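Local coordinates for AAEL008620-PA odorant-binding protein (Aedes aegypti, PDB 5V13) that binds juvenile hormone in the hemolymph of the mosquito and belongs to the odorant-binding protein family, at residues 169-172 with 173-177. Residues are numbered along the deposited sequence; the frame is centred on the assembly and turned at random.
Sequences FVDF and CEKRT
Four successive i to i+4 backbone bonds tie residues 169-172 to 173-177 as one unbroken alpha-helix, from Cys-173 N to Phe-169 O (2.9 Å) through to Arg-176 N on Phe-172 O (3.0 Å). On one side the sulfur of Cys-173 faces both phenyl rings, making a sulfur-aromatic contact with each. Its SG reaches CD2 of Phe-172 at 3.9 Å, at the ring edge, and approaches CD1 of Phe-169 obliquely at 4.1 Å. With SG anti to its own carbonyl carbon (chi1 -66°), the sulfur is turned back toward the preceding turn, where both rings stand. The Phe-172 ring and the side chain of Arg-176, extended from CG to NE, run side by side in the same direction; the aliphatic CD of Arg-176 makes the contact, 4.1 Å from Phe-172 CE2, and the guanidinium plane is tilted 16° from the ring.

On the polar side a single water joins two carboxylates, donating to Asp-171 OD1 (2.6 Å) and Glu-174 OE1 (2.7 Å), and probably screens their like charges. The stem of Glu-174 lies against CG1 of Val-170, while its OE2 accepts from Trp-181 N and forms a salt bridge with Lys-180 of a neighbouring subunit. Asp-171 OD2, hydrogen-bonded to Gln-167 NE2, meets Lys-175 through the methylene CD, with the ammonium NZ 4.5 Å from OD2, too far for a salt bridge. Further along, Thr-177 turns its hydroxyl back to donate to Cys-173 O, which also accepts Thr-177 N from the opposite face of its plane.

The disulfide from Cys-173 to Cys-195 fastens this short helix to helix 190-199, whose Phe-192 and Val-196 also touch Cys-173: an amphipathic helix cross-linked to another helix, consistent with the mainly helical, disulfide-braced architecture of the odorant-binding protein family.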
loop_
_atom_site.group_PDB
_atom_site.type_symbol
_atom_site.label_atom_id
_atom_site.label_comp_id
_atom_site.label_asym_id
_atom_site.label_seq_id
_atom_site.Cartn_x
_atom_site.Cartn_y
_atom_site.Cartn_z
ATOM N N PHE B 169 10.790 10.312 -1.144
ATOM C CA PHE B 169 11.353 9.860 -2.407
ATOM C C PHE B 169 12.641 9.067 -2.220
ATOM O O PHE B 169 12.893 8.123 -2.976
ATOM C CB PHE B 169 11.576 11.038 -3.361
ATOM C CG PHE B 169 10.691 10.965 -4.579
ATOM C CD1 PHE B 169 10.721 9.843 -5.396
ATOM C CD2 PHE B 169 9.795 11.978 -4.874
ATOM C CE1 PHE B 169 9.882 9.735 -6.496
ATOM C CE2 PHE B 169 8.955 11.875 -5.969
ATOM C CZ PHE B 169 8.997 10.751 -6.778
ATOM N N VAL B 170 13.480 9.423 -1.247
ATOM C CA VAL B 170 14.714 8.648 -1.099
ATOM C C VAL B 170 14.390 7.195 -0.760
ATOM O O VAL B 170 14.948 6.266 -1.362
ATOM C CB VAL B 170 15.652 9.282 -0.059
ATOM C CG1 VAL B 170 16.823 8.319 0.241
ATOM C CG2 VAL B 170 16.185 10.586 -0.589
ATOM N N ASP B 171 13.455 6.980 0.172
ATOM C CA ASP B 171 13.021 5.627 0.528
ATOM C C ASP B 171 12.492 4.876 -0.687
ATOM O O ASP B 171 12.803 3.692 -0.885
ATOM C CB ASP B 171 11.938 5.687 1.609
ATOM C CG ASP B 171 11.417 4.296 2.000
ATOM O OD1 ASP B 171 12.159 3.554 2.674
ATOM O OD2 ASP B 171 10.276 3.938 1.635
ATOM N N PHE B 172 11.640 5.535 -1.476
ATOM C CA PHE B 172 11.122 4.925 -2.698
ATOM C C PHE B 172 12.257 4.517 -3.629
ATOM O O PHE B 172 12.259 3.411 -4.188
ATOM C CB PHE B 172 10.173 5.913 -3.386
ATOM C CG PHE B 172 9.742 5.490 -4.747
ATOM C CD1 PHE B 172 8.650 4.643 -4.911
ATOM C CD2 PHE B 172 10.417 5.938 -5.874
ATOM C CE1 PHE B 172 8.261 4.239 -6.177
ATOM C CE2 PHE B 172 10.025 5.541 -7.137
ATOM C CZ PHE B 172 8.941 4.685 -7.284
ATOM N N CYS B 173 13.239 5.401 -3.808
ATOM C CA CYS B 173 14.319 5.120 -4.748
ATOM C C CYS B 173 15.264 4.049 -4.218
ATOM O O CYS B 173 15.776 3.238 -4.998
ATOM C CB CYS B 173 15.072 6.402 -5.065
ATOM S SG CYS B 173 14.013 7.550 -5.951
ATOM N N GLU B 174 15.510 4.039 -2.899
ATOM C CA GLU B 174 16.322 2.984 -2.288
ATOM C C GLU B 174 15.735 1.601 -2.556
ATOM O O GLU B 174 16.457 0.661 -2.909
ATOM C CB GLU B 174 16.432 3.211 -0.781
ATOM C CG GLU B 174 17.360 4.329 -0.358
ATOM C CD GLU B 174 17.448 4.454 1.159
ATOM O OE1 GLU B 174 16.414 4.751 1.791
ATOM O OE2 GLU B 174 18.541 4.234 1.720
ATOM N N LYS B 175 14.430 1.448 -2.343
ATOM C CA LYS B 175 13.773 0.170 -2.594
ATOM C C LYS B 175 13.834 -0.209 -4.070
ATOM O O LYS B 175 14.159 -1.356 -4.419
ATOM C CB LYS B 175 12.318 0.233 -2.108
ATOM C CG LYS B 175 12.188 0.174 -0.582
ATOM C CD LYS B 175 10.816 0.649 -0.112
ATOM C CE LYS B 175 9.709 -0.341 -0.456
ATOM N NZ LYS B 175 8.351 0.210 -0.113
ATOM N N ARG B 176 13.515 0.744 -4.954
ATOM C CA ARG B 176 13.429 0.455 -6.386
ATOM C C ARG B 176 14.758 -0.016 -6.950
ATOM O O ARG B 176 14.786 -0.835 -7.879
ATOM C CB ARG B 176 12.946 1.708 -7.133
ATOM C CG ARG B 176 12.902 1.589 -8.654
ATOM C CD ARG B 176 12.313 2.860 -9.264
ATOM N NE ARG B 176 12.192 2.781 -10.717
ATOM C CZ ARG B 176 11.112 2.339 -11.357
ATOM N NH1 ARG B 176 10.050 1.924 -10.676
ATOM N NH2 ARG B 176 11.093 2.315 -12.683
ATOM N N THR B 177 15.870 0.471 -6.403
ATOM C CA THR B 177 17.186 0.095 -6.904
ATOM C C THR B 177 17.916 -0.891 -5.995
ATOM O O THR B 177 19.065 -1.239 -6.285
ATOM C CB THR B 177 18.047 1.349 -7.118
ATOM O OG1 THR B 177 18.254 2.004 -5.866
ATOM C CG2 THR B 177 17.351 2.315 -8.057
HETATM O O HOH W 1 14.651 2.935 2.839
#